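Local atomic coordinates of putative NADH-depentdent flavin oxidoreductase (Cupriavidus metallidurans, PDB entry 5OCS), a protein that probably reduces activated carbon-carbon double bonds as an FMN-containing ene-reductase of the Old Yellow Enzyme family, with NAD(P)H as the likely hydride source. Residues E31-D36 with N75-A80; R106-E111 with R126-F131; Q119-Q124 with G141-A146; E245-L250 with Q287-E292. One frame throughout, in Å; residues are numbered along the deposited sequence.

Overall arrangement
All four contacts decorate the eight-stranded TIM barrel of an Old Yellow Enzyme. From the N terminus, contact 1 closes the chain across helix 36-46 and strand 52-59, joining the loop after strand 19-21 to the start of helix 76-92. Contacts 2 and 3 follow, in the long excursion between barrel strands 96-102 and 175-179. Their segments alternate along the chain, so the two loops cross; their centres are about 6 Å apart, and the residue ranges touch directly, Ser109 with Ile120 and Thr130 with Ala146. Contact 4 comes later, pairing helices 244-256 and 284-293 across strand 262-265, and lies on the opposite side of the chain's centre from contact 1.

Contact 1: residues E31-D36 with N75-A80; sequences EGNATD and NDANEA
Asn33 and Asn78 meet at the N-terminal end of helix 76-92 of the TIM barrel, where the loop leading to helix 36-46 passes by. Their side chains cross at about a right angle, with the amide planes 79° apart. The Asn78 amide spends both hydrogens on this loop. Asn78 ND2 donates to Glu31 O at 2.9 Å, reaching a lone pair in the carbonyl plane, and to Asn33 OD1 at 2.9 Å, arriving from above that carbonyl plane. Both acceptors lie in the plane of the Asn78 amide, and Tyr74 N binds its OD1, so the group's rotation is fixed. Asparagine suits the place because one short, flat group both donates and accepts. Between the two acceptors the chain passes through Gly32 at a positive phi of 89°; having no side chain, it lets Asn78 ND2 come within 3.2 Å of Gly32 C. Asn33 brings its OD1 back over the first helical turn, near the methyl of Ala77. Asn75 is the N-cap: its OD1 accepts from Asn78 N at 2.7 Å. Its ND2 donates to a water that in turn donates to Glu31 O, 2.7 Å from the water oxygen.

Contact 2: residues R106-E111 with R126-F131; sequences RKASSE and RGWQTF
The long excursion that follows barrel strand 96-102 of the TIM barrel doubles back on itself here, and segments 106-111 and 126-131 run nearly antiparallel, with Ser109 lying against Trp128. Neither segment forms a regular sheet with the other; the join is made by side chains meeting side chains and backbone. Ser109 CA sits over the six-membered ring of Trp128, 3.6 Å from its centroid and 13° off the normal, a CH-pi contact, while Ser109 CB covers the same indole. A residue with a short side chain suits this position, since its backbone must come down onto the ring. Ser109 OG lies anti to the backbone N (chi1 -173°), where Trp128 N donates to it at 2.9 Å; the same oxygen also bonds to Ile120 O. Besides this backbone N-H, the indole N-H of Trp128 is used too: NE1 donates a hydrogen bond to Glu63 O. Ala108 CB comes near NE1 of the indole and also meets Thr130, whose CG2 lies 3.7 Å from Ala108 CB. Thr130 thus offers a methyl to the packing, while its OG1 shares a water with Arg106 O. At the far end Arg126, exposed to solvent, grips Glu111 end-on in a salt bridge with two nitrogens. The two planes are only 24° apart, and a bend at chi3 of the arginine turns its guanidinium toward the carboxylate. Arg126 NH1 meets Glu111 OE1 at 2.9 Å, and Arg126 NH2 reaches the syn lone pair of Glu111 OE2 at 2.8 Å.

Contact 3: residues Q119-Q124 with G141-A146; sequences QIRPDQ and GEVPPA
Gln119 and Val143 make the tight half of this surface contact, which joins two loops of the excursion outside the TIM barrel, one before strand 131-132 and one before strand 146-147. The glutamine amide lies against the backbone of Val143 and pairs with both of its polar atoms, much as a neighbouring strand would. Val143 N donates to Gln119 OE1 at 2.8 Å, and Gln119 NE2 donates to Val143 O at 3.0 Å; each acceptor uses a lone pair in its carbonyl plane. The glutamine chain is extended and trans about chi1 (-164°), and that length carries the amide across the gap between the backbones. Glu142 CB packs beside the same amide.

The other half is less directional and more exposed. Val143 splits its methyls: Val143 CG1 reaches toward the Pro122 ring, a loose approach 3.9 Å from Pro122 CD, while Val143 CG2 lies over one face of the Arg121 guanidinium, 3.2 Å from Arg121 NH1. The arginine is exposed, but Asp123 holds it side-on through NE and NH2, within a type I turn from Arg121 to Gln124. Valine, compact and branched, can touch both neighbours while its backbone stays open to the amide. The chemistry therefore implies a join fixed in position by two directional amide bonds, while the valine methyls add only van der Waals packing against Pro122 and the guanidinium face.

Contact 4: residues E245-L250 with Q287-E292; sequences EGTIAL and QRVKAE
Ile248, Val289 and Arg288 carry most of the surface buried where two helices of the TIM barrel lie side by side, their short axes 10.2 Å apart and inclined at 37°. No hydrogen bond links the segments directly, so packing does the work. Ile248 is the largest contributor. Ile248 CD1 rests over one face of the Arg288 guanidinium, 3.3 Å from Arg288 NE, and Ile248 CG2 lies 3.6 Å from Glu292 OE1. Isoleucine suits the position because its two branches spread over Arg288 and Glu292, CD1 touching both, and these two side chains each cross it at about a right angle.

Arg288 runs out extended from CG to NE, its CG turned opposite the backbone N (chi1 -177°), and so spans the groove to lay its flat end against the methyl. Glu292, one turn on along the same helix, steadies that end with a salt bridge, Arg288 NE to Glu292 OE2 at 2.9 Å, the carboxylate being approached from above its plane. At the outer edge a water accepts from Arg288 NH1 and donates to Glu245 OE2, bridging the helices near their solvent side.

Val289 is buried. Val289 CG2 meets Thr247 CG2 at 3.8 Å and Ile248 CG1 at 4.2 Å, a beta-branched residue filling the seam. The threonine turns its methyl to the valine while its OG1 bonds to Ala234 O, just beyond strand 228-233. Helix 244-256 is thus set between helix 284-293 and helix 204-221, where Leu250 packs, with Thr247 and Leu250 resting on Val232 of the barrel strand.

Contact 1: residues E31-D36 with N75-A80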
loop_
_atom_site.group_PDB
_atom_site.type_symbol
_atom_site.label_atom_id
_atom_site.label_comp_id
_atom_site.label_asym_id
_atom_site.label_seq_id
_atom_site.Cartn_x
_atom_site.Cartn_y
_atom_site.Cartn_z
ATOM N N GLU D 31 19.974 -11.807 3.636
ATOM C CA GLU D 31 21.350 -11.395 3.819
ATOM C C GLU D 31 21.498 -9.847 3.771
ATOM O O GLU D 31 22.442 -9.289 3.166
ATOM C CB GLU D 31 22.250 -12.096 2.807
ATOM C CG GLU D 31 22.134 -13.622 2.872
ATOM C CD GLU D 31 22.757 -14.266 4.126
ATOM O OE1 GLU D 31 23.227 -13.576 5.075
ATOM O OE2 GLU D 31 22.791 -15.519 4.170
ATOM N N GLY D 32 20.518 -9.188 4.391
ATOM C CA GLY D 32 20.502 -7.731 4.566
ATOM C C GLY D 32 19.828 -7.052 3.384
ATOM O O GLY D 32 19.509 -5.876 3.449
ATOM N N ASN D 33 19.615 -7.780 2.296
ATOM C CA ASN D 33 19.043 -7.199 1.100
ATOM C C ASN D 33 17.529 -7.012 1.139
ATOM O O ASN D 33 16.772 -7.959 1.379
ATOM C CB ASN D 33 19.365 -8.073 -0.131
ATOM C CG ASN D 33 20.838 -8.215 -0.381
ATOM O OD1 ASN D 33 21.595 -7.277 -0.286
ATOM N ND2 ASN D 33 21.242 -9.406 -0.721
ATOM N N ALA D 34 17.095 -5.801 0.836
ATOM C CA ALA D 34 15.694 -5.533 0.647
ATOM C C ALA D 34 15.135 -6.429 -0.436
ATOM O O ALA D 34 15.830 -6.783 -1.400
ATOM C CB ALA D 34 15.455 -4.067 0.294
ATOM N N THR D 35 13.873 -6.785 -0.270
ATOM C CA THR D 35 13.157 -7.692 -1.185
ATOM C C THR D 35 11.943 -6.988 -1.757
ATOM O O THR D 35 11.700 -5.816 -1.482
ATOM C CB THR D 35 12.721 -8.977 -0.465
ATOM O OG1 THR D 35 11.765 -8.644 0.568
ATOM C CG2 THR D 35 13.912 -9.657 0.174
ATOM N N ASP D 36 11.165 -7.717 -2.530
ATOM C CA ASP D 36 9.939 -7.165 -3.084
ATOM C C ASP D 36 9.001 -6.672 -1.987
ATOM O O ASP D 36 8.266 -5.699 -2.191
ATOM C CB ASP D 36 9.216 -8.152 -4.022
ATOM C CG ASP D 36 8.893 -9.554 -3.398
ATOM O OD1 ASP D 36 9.046 -9.828 -2.152
ATOM O OD2 ASP D 36 8.451 -10.456 -4.202
ATOM N N ASN D 75 26.970 -3.852 2.825
ATOM C CA ASN D 75 27.722 -4.248 1.642
ATOM C C ASN D 75 27.077 -3.650 0.407
ATOM O O ASN D 75 25.967 -3.112 0.482
ATOM C CB ASN D 75 27.872 -5.765 1.548
ATOM C CG ASN D 75 26.583 -6.490 1.335
ATOM O OD1 ASN D 75 25.695 -6.019 0.651
ATOM N ND2 ASN D 75 26.479 -7.684 1.910
ATOM N N ASP D 76 27.741 -3.758 -0.727
ATOM C CA ASP D 76 27.219 -3.193 -1.967
ATOM C C ASP D 76 25.846 -3.761 -2.369
ATOM O O ASP D 76 25.004 -3.032 -2.905
ATOM C CB ASP D 76 28.213 -3.464 -3.122
ATOM C CG ASP D 76 29.461 -2.621 -3.040
ATOM O OD1 ASP D 76 29.628 -1.778 -2.145
ATOM O OD2 ASP D 76 30.332 -2.825 -3.890
ATOM N N ALA D 77 25.618 -5.056 -2.153
ATOM C CA ALA D 77 24.360 -5.677 -2.558
ATOM C C ALA D 77 23.239 -5.071 -1.737
ATOM O O ALA D 77 22.183 -4.740 -2.258
ATOM C CB ALA D 77 24.405 -7.167 -2.358
ATOM N N ASN D 78 23.467 -4.947 -0.431
ATOM C CA ASN D 78 22.466 -4.304 0.452
ATOM C C ASN D 78 22.105 -2.925 -0.092
ATOM O O ASN D 78 20.923 -2.541 -0.153
ATOM C CB ASN D 78 22.996 -4.061 1.874
ATOM C CG ASN D 78 23.159 -5.285 2.734
ATOM O OD1 ASN D 78 23.637 -5.109 3.876
ATOM N ND2 ASN D 78 22.753 -6.492 2.286
ATOM N N GLU D 79 23.133 -2.195 -0.493
ATOM C CA GLU D 79 22.959 -0.817 -1.000
ATOM C C GLU D 79 22.136 -0.795 -2.282
ATOM O O GLU D 79 21.179 -0.031 -2.398
ATOM C CB GLU D 79 24.288 -0.099 -1.203
ATOM C CG GLU D 79 24.145 1.390 -1.560
ATOM C CD GLU D 79 25.495 2.079 -1.614
ATOM O OE1 GLU D 79 26.514 1.524 -1.064
ATOM O OE2 GLU D 79 25.557 3.166 -2.236
ATOM N N ALA D 80 22.498 -1.633 -3.234
ATOM C CA ALA D 80 21.745 -1.745 -4.477
ATOM C C ALA D 80 20.278 -2.133 -4.269
ATOM O O ALA D 80 19.412 -1.553 -4.901
ATOM C CB ALA D 80 22.396 -2.735 -5.462
HETATM O O HOH W 1 24.513 -9.771 1.551
HETATM O O HOH W 2 19.067 -3.676 1.521
#

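Contact 2: residues R106-E111 with R126-F131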
loop_
_atom_site.group_PDB
_atom_site.type_symbol
_atom_site.label_atom_id
_atom_site.label_comp_id
_atom_site.label_asym_id
_atom_site.label_seq_id
_atom_site.Cartn_x
_atom_site.Cartn_y
_atom_site.Cartn_z
ATOM N N ARG D 106 23.682 -7.482 22.354
ATOM C CA ARG D 106 23.352 -8.790 22.891
ATOM C C ARG D 106 22.018 -9.348 22.482
ATOM O O ARG D 106 21.774 -10.511 22.740
ATOM C CB ARG D 106 23.451 -8.822 24.423
ATOM C CG ARG D 106 22.291 -8.128 25.113
ATOM C CD ARG D 106 22.655 -7.865 26.555
ATOM N NE ARG D 106 21.591 -7.213 27.306
ATOM C CZ ARG D 106 21.467 -7.256 28.643
ATOM N NH1 ARG D 106 22.319 -7.991 29.384
ATOM N NH2 ARG D 106 20.446 -6.595 29.225
ATOM N N LYS D 107 21.137 -8.531 21.903
ATOM C CA LYS D 107 19.837 -8.991 21.442
ATOM C C LYS D 107 19.852 -9.511 19.996
ATOM O O LYS D 107 18.798 -9.935 19.459
ATOM C CB LYS D 107 18.838 -7.860 21.564
ATOM C CG LYS D 107 18.455 -7.524 22.991
ATOM C CD LYS D 107 17.408 -6.412 22.910
ATOM C CE LYS D 107 16.546 -6.357 24.124
ATOM N NZ LYS D 107 15.354 -5.487 23.879
ATOM N N ALA D 108 21.026 -9.497 19.374
ATOM C CA ALA D 108 21.206 -10.029 18.027
ATOM C C ALA D 108 21.008 -11.541 17.955
ATOM O O ALA D 108 20.777 -12.202 18.985
ATOM C CB ALA D 108 22.576 -9.626 17.499
ATOM N N SER D 109 21.019 -12.067 16.733
ATOM C CA SER D 109 20.970 -13.495 16.492
ATOM C C SER D 109 19.704 -14.081 17.100
ATOM O O SER D 109 19.752 -15.090 17.839
ATOM C CB SER D 109 22.247 -14.168 17.047
ATOM O OG SER D 109 22.282 -15.525 16.681
ATOM N N SER D 110 18.567 -13.414 16.851
ATOM C CA SER D 110 17.266 -13.845 17.366
ATOM C C SER D 110 16.286 -14.152 16.216
ATOM O O SER D 110 16.514 -13.815 15.055
ATOM C CB SER D 110 16.668 -12.777 18.248
ATOM O OG SER D 110 17.499 -12.557 19.374
ATOM N N GLU D 111 15.201 -14.823 16.568
ATOM C CA GLU D 111 14.164 -15.202 15.602
ATOM C C GLU D 111 13.228 -14.026 15.409
ATOM O O GLU D 111 13.105 -13.168 16.291
ATOM C CB GLU D 111 13.353 -16.409 16.116
ATOM C CG GLU D 111 14.146 -17.695 16.268
ATOM C CD GLU D 111 14.498 -18.387 14.941
ATOM O OE1 GLU D 111 14.383 -17.809 13.837
ATOM O OE2 GLU D 111 14.978 -19.527 14.978
ATOM N N ARG D 126 21.925 -20.528 11.178
ATOM C CA ARG D 126 21.579 -19.092 11.120
ATOM C C ARG D 126 22.053 -18.251 12.299
ATOM O O ARG D 126 21.994 -17.047 12.199
ATOM C CB ARG D 126 20.058 -18.866 10.886
ATOM C CG ARG D 126 19.506 -19.547 9.618
ATOM C CD ARG D 126 17.974 -19.487 9.529
ATOM N NE ARG D 126 17.441 -20.165 10.698
ATOM C CZ ARG D 126 16.698 -19.630 11.672
ATOM N NH1 ARG D 126 16.249 -18.382 11.630
ATOM N NH2 ARG D 126 16.381 -20.387 12.707
ATOM N N GLY D 127 22.551 -18.869 13.380
ATOM C CA GLY D 127 22.929 -18.159 14.596
ATOM C C GLY D 127 24.323 -17.579 14.516
ATOM O O GLY D 127 25.112 -17.947 13.650
ATOM N N TRP D 128 24.623 -16.654 15.418
ATOM C CA TRP D 128 25.968 -16.065 15.495
ATOM C C TRP D 128 26.324 -15.507 16.836
ATOM O O TRP D 128 25.454 -15.219 17.654
ATOM C CB TRP D 128 26.174 -14.998 14.428
ATOM C CG TRP D 128 25.320 -13.739 14.558
ATOM C CD1 TRP D 128 25.604 -12.637 15.286
ATOM C CD2 TRP D 128 24.054 -13.490 13.933
ATOM N NE1 TRP D 128 24.615 -11.697 15.144
ATOM C CE2 TRP D 128 23.654 -12.197 14.308
ATOM C CE3 TRP D 128 23.247 -14.214 13.042
ATOM C CZ2 TRP D 128 22.481 -11.625 13.829
ATOM C CZ3 TRP D 128 22.064 -13.645 12.602
ATOM C CH2 TRP D 128 21.710 -12.359 12.974
ATOM N N GLN D 129 27.630 -15.375 17.079
ATOM C CA GLN D 129 28.105 -14.766 18.323
ATOM C C GLN D 129 27.744 -13.267 18.380
ATOM O O GLN D 129 28.013 -12.526 17.419
ATOM C CB GLN D 129 29.618 -14.923 18.484
ATOM C CG GLN D 129 30.104 -14.414 19.855
ATOM C CD GLN D 129 29.500 -15.242 20.999
ATOM O OE1 GLN D 129 29.774 -16.435 21.099
ATOM N NE2 GLN D 129 28.625 -14.624 21.835
ATOM N N THR D 130 27.142 -12.852 19.503
ATOM C CA THR D 130 26.695 -11.467 19.724
ATOM C C THR D 130 27.732 -10.711 20.554
ATOM O O THR D 130 28.581 -11.322 21.213
ATOM C CB THR D 130 25.316 -11.456 20.410
ATOM O OG1 THR D 130 25.415 -12.081 21.711
ATOM C CG2 THR D 130 24.315 -12.197 19.546
ATOM N N PHE D 131 27.655 -9.392 20.515
ATOM C CA PHE D 131 28.594 -8.507 21.159
ATOM C C PHE D 131 27.845 -7.480 21.989
ATOM O O PHE D 131 26.704 -7.076 21.646
ATOM C CB PHE D 131 29.469 -7.814 20.087
ATOM C CG PHE D 131 30.295 -8.797 19.308
ATOM C CD1 PHE D 131 31.454 -9.332 19.873
ATOM C CD2 PHE D 131 29.847 -9.316 18.102
ATOM C CE1 PHE D 131 32.194 -10.301 19.195
ATOM C CE2 PHE D 131 30.575 -10.281 17.412
ATOM C CZ PHE D 131 31.757 -10.779 17.961
HETATM O O HOH W 3 23.544 -12.566 24.133
#

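Contact 3: residues Q119-Q124 with G141-A146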
loop_
_atom_site.group_PDB
_atom_site.type_symbol
_atom_site.label_atom_id
_atom_site.label_comp_id
_atom_site.label_asym_id
_atom_site.label_seq_id
_atom_site.Cartn_x
_atom_site.Cartn_y
_atom_site.Cartn_z
ATOM N N GLN D 119 16.400 -16.541 21.074
ATOM C CA GLN D 119 17.777 -16.534 20.672
ATOM C C GLN D 119 18.099 -17.746 19.820
ATOM O O GLN D 119 17.672 -18.863 20.135
ATOM C CB GLN D 119 18.708 -16.534 21.885
ATOM C CG GLN D 119 20.132 -16.136 21.560
ATOM C CD GLN D 119 21.089 -16.282 22.740
ATOM O OE1 GLN D 119 21.213 -17.373 23.347
ATOM N NE2 GLN D 119 21.793 -15.206 23.052
ATOM N N ILE D 120 18.855 -17.513 18.746
ATOM C CA ILE D 120 19.480 -18.547 17.958
ATOM C C ILE D 120 20.923 -18.629 18.455
ATOM O O ILE D 120 21.679 -17.652 18.392
ATOM C CB ILE D 120 19.446 -18.246 16.442
ATOM C CG1 ILE D 120 18.027 -17.817 15.999
ATOM C CG2 ILE D 120 19.909 -19.481 15.662
ATOM C CD1 ILE D 120 17.934 -17.319 14.559
ATOM N N ARG D 121 21.329 -19.800 18.942
ATOM C CA ARG D 121 22.681 -19.932 19.510
ATOM C C ARG D 121 23.740 -19.780 18.413
ATOM O O ARG D 121 23.476 -20.132 17.260
ATOM C CB ARG D 121 22.877 -21.310 20.192
ATOM C CG ARG D 121 21.928 -21.640 21.339
ATOM C CD ARG D 121 22.204 -23.063 21.862
ATOM N NE ARG D 121 23.650 -23.321 21.874
ATOM C CZ ARG D 121 24.487 -23.119 22.903
ATOM N NH1 ARG D 121 24.058 -22.731 24.109
ATOM N NH2 ARG D 121 25.782 -23.372 22.738
ATOM N N PRO D 122 24.965 -19.327 18.760
ATOM C CA PRO D 122 26.020 -19.231 17.741
ATOM C C PRO D 122 26.281 -20.521 16.940
ATOM O O PRO D 122 26.613 -20.442 15.750
ATOM C CB PRO D 122 27.255 -18.828 18.548
ATOM C CG PRO D 122 26.716 -18.179 19.762
ATOM C CD PRO D 122 25.444 -18.892 20.080
ATOM N N ASP D 123 26.098 -21.671 17.593
ATOM C CA ASP D 123 26.329 -23.009 16.987
ATOM C C ASP D 123 25.121 -23.656 16.274
ATOM O O ASP D 123 25.239 -24.771 15.757
ATOM C CB ASP D 123 26.888 -23.982 18.050
ATOM C CG ASP D 123 25.919 -24.239 19.223
ATOM O OD1 ASP D 123 24.687 -24.069 19.098
ATOM O OD2 ASP D 123 26.404 -24.637 20.301
ATOM N N GLN D 124 23.971 -22.980 16.271
ATOM C CA GLN D 124 22.785 -23.428 15.537
ATOM C C GLN D 124 22.779 -22.838 14.121
ATOM O O GLN D 124 23.514 -21.864 13.864
ATOM C CB GLN D 124 21.517 -22.989 16.262
ATOM C CG GLN D 124 21.241 -23.747 17.540
ATOM C CD GLN D 124 19.982 -23.265 18.252
ATOM O OE1 GLN D 124 19.700 -22.065 18.321
ATOM N NE2 GLN D 124 19.224 -24.211 18.811
ATOM N N GLY D 141 19.969 -17.920 31.045
ATOM C CA GLY D 141 20.022 -19.138 30.266
ATOM C C GLY D 141 20.310 -18.937 28.783
ATOM O O GLY D 141 20.533 -19.913 28.068
ATOM N N GLU D 142 20.289 -17.690 28.319
ATOM C CA GLU D 142 20.740 -17.369 26.963
ATOM C C GLU D 142 22.244 -17.455 26.879
ATOM O O GLU D 142 22.961 -17.265 27.877
ATOM C CB GLU D 142 20.323 -15.959 26.582
ATOM C CG GLU D 142 18.828 -15.810 26.518
ATOM C CD GLU D 142 18.381 -14.475 25.984
ATOM O OE1 GLU D 142 19.056 -13.438 26.208
ATOM O OE2 GLU D 142 17.290 -14.482 25.412
ATOM N N VAL D 143 22.740 -17.618 25.666
ATOM C CA VAL D 143 24.177 -17.571 25.437
ATOM C C VAL D 143 24.651 -16.122 25.598
ATOM O O VAL D 143 24.160 -15.243 24.899
ATOM C CB VAL D 143 24.538 -18.058 24.030
ATOM C CG1 VAL D 143 26.025 -17.836 23.774
ATOM C CG2 VAL D 143 24.124 -19.524 23.877
ATOM N N PRO D 144 25.597 -15.873 26.502
ATOM C CA PRO D 144 25.988 -14.505 26.711
ATOM C C PRO D 144 26.710 -13.892 25.510
ATOM O O PRO D 144 27.401 -14.596 24.762
ATOM C CB PRO D 144 26.933 -14.566 27.924
ATOM C CG PRO D 144 26.693 -15.876 28.574
ATOM C CD PRO D 144 26.224 -16.796 27.489
ATOM N N PRO D 145 26.625 -12.564 25.390
ATOM C CA PRO D 145 27.423 -11.899 24.390
ATOM C C PRO D 145 28.887 -11.861 24.809
ATOM O O PRO D 145 29.205 -12.019 26.005
ATOM C CB PRO D 145 26.845 -10.493 24.383
ATOM C CG PRO D 145 26.430 -10.271 25.794
ATOM C CD PRO D 145 25.924 -11.601 26.252
ATOM N N ALA D 146 29.765 -11.673 23.822
ATOM C CA ALA D 146 31.173 -11.305 24.098
ATOM C C ALA D 146 31.265 -9.838 24.510
ATOM O O ALA D 146 30.598 -8.988 23.922
ATOM C CB ALA D 146 32.023 -11.550 22.871
#

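Contact 4: residues E245-L250 with Q287-E292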
loop_
_atom_site.group_PDB
_atom_site.type_symbol
_atom_site.label_atom_id
_atom_site.label_comp_id
_atom_site.label_asym_id
_atom_site.label_seq_id
_atom_site.Cartn_x
_atom_site.Cartn_y
_atom_site.Cartn_z
ATOM N N GLU D 245 16.337 11.011 33.966
ATOM C CA GLU D 245 17.490 11.877 34.153
ATOM C C GLU D 245 18.625 11.612 33.156
ATOM O O GLU D 245 19.217 12.555 32.590
ATOM C CB GLU D 245 18.023 11.747 35.575
ATOM C CG GLU D 245 17.031 12.264 36.607
ATOM C CD GLU D 245 16.037 11.227 37.109
ATOM O OE1 GLU D 245 15.986 10.068 36.614
ATOM O OE2 GLU D 245 15.285 11.562 38.060
ATOM N N GLY D 246 18.920 10.340 32.923
ATOM C CA GLY D 246 19.883 10.006 31.901
ATOM C C GLY D 246 19.456 10.518 30.530
ATOM O O GLY D 246 20.271 11.059 29.776
ATOM N N THR D 247 18.199 10.267 30.184
ATOM C CA THR D 247 17.654 10.742 28.913
ATOM C C THR D 247 17.861 12.249 28.728
ATOM O O THR D 247 18.222 12.699 27.633
ATOM C CB THR D 247 16.166 10.394 28.819
ATOM O OG1 THR D 247 16.091 8.985 28.833
ATOM C CG2 THR D 247 15.532 10.873 27.554
ATOM N N ILE D 248 17.590 13.014 29.776
ATOM C CA ILE D 248 17.723 14.472 29.702
ATOM C C ILE D 248 19.180 14.843 29.515
ATOM O O ILE D 248 19.485 15.697 28.689
ATOM C CB ILE D 248 17.078 15.170 30.925
ATOM C CG1 ILE D 248 15.573 14.989 30.843
ATOM C CG2 ILE D 248 17.414 16.666 30.942
ATOM C CD1 ILE D 248 14.811 15.275 32.100
ATOM N N ALA D 249 20.079 14.185 30.248
ATOM C CA ALA D 249 21.510 14.490 30.146
ATOM C C ALA D 249 22.055 14.114 28.758
ATOM O O ALA D 249 22.861 14.839 28.134
ATOM C CB ALA D 249 22.274 13.769 31.246
ATOM N N LEU D 250 21.597 12.969 28.267
ATOM C CA LEU D 250 21.991 12.558 26.941
ATOM C C LEU D 250 21.451 13.562 25.861
ATOM O O LEU D 250 22.191 13.914 24.928
ATOM C CB LEU D 250 21.550 11.117 26.684
ATOM C CG LEU D 250 21.848 10.567 25.269
ATOM C CD1 LEU D 250 23.341 10.469 25.037
ATOM C CD2 LEU D 250 21.209 9.186 25.122
ATOM N N GLN D 287 7.398 15.194 26.692
ATOM C CA GLN D 287 7.021 16.553 27.106
ATOM C C GLN D 287 8.131 17.228 27.912
ATOM O O GLN D 287 8.497 18.409 27.699
ATOM C CB GLN D 287 5.691 16.519 27.873
ATOM C CG GLN D 287 5.077 17.886 28.216
ATOM C CD GLN D 287 5.742 18.614 29.383
ATOM O OE1 GLN D 287 6.359 18.007 30.256
ATOM N NE2 GLN D 287 5.684 19.932 29.350
ATOM N N ARG D 288 8.686 16.468 28.841
ATOM C CA ARG D 288 9.719 16.997 29.689
ATOM C C ARG D 288 11.006 17.208 28.915
ATOM O O ARG D 288 11.654 18.214 29.093
ATOM C CB ARG D 288 9.969 16.079 30.860
ATOM C CG ARG D 288 11.008 16.641 31.822
ATOM C CD ARG D 288 11.057 15.747 33.025
ATOM N NE ARG D 288 12.167 16.088 33.903
ATOM C CZ ARG D 288 12.507 15.373 34.964
ATOM N NH1 ARG D 288 11.806 14.297 35.283
ATOM N NH2 ARG D 288 13.546 15.747 35.701
ATOM N N VAL D 289 11.378 16.273 28.038
ATOM C CA VAL D 289 12.606 16.441 27.259
ATOM C C VAL D 289 12.527 17.674 26.343
ATOM O O VAL D 289 13.506 18.392 26.184
ATOM C CB VAL D 289 12.946 15.176 26.438
ATOM C CG1 VAL D 289 14.057 15.403 25.425
ATOM C CG2 VAL D 289 13.337 14.030 27.361
ATOM N N LYS D 290 11.360 17.877 25.740
ATOM C CA LYS D 290 11.090 19.056 24.934
ATOM C C LYS D 290 11.269 20.354 25.752
ATOM O O LYS D 290 11.964 21.275 25.322
ATOM C CB LYS D 290 9.682 18.987 24.378
ATOM C CG LYS D 290 9.282 20.185 23.505
ATOM C CD LYS D 290 7.972 19.955 22.761
ATOM C CE LYS D 290 7.227 21.265 22.450
ATOM N NZ LYS D 290 8.062 22.146 21.594
ATOM N N ALA D 291 10.602 20.405 26.899
ATOM C CA ALA D 291 10.601 21.605 27.719
ATOM C C ALA D 291 11.992 21.932 28.221
ATOM O O ALA D 291 12.381 23.096 28.189
ATOM C CB ALA D 291 9.648 21.457 28.880
ATOM N N GLU D 292 12.751 20.926 28.653
ATOM C CA GLU D 292 14.049 21.181 29.290
ATOM C C GLU D 292 15.243 21.338 28.342
ATOM O O GLU D 292 16.180 22.061 28.657
ATOM C CB GLU D 292 14.390 20.085 30.292
ATOM C CG GLU D 292 13.434 19.997 31.478
ATOM C CD GLU D 292 13.960 19.159 32.612
ATOM O OE1 GLU D 292 15.163 18.844 32.644
ATOM O OE2 GLU D 292 13.154 18.801 33.479
HETATM O O HOH W 4 13.475 13.348 37.534
#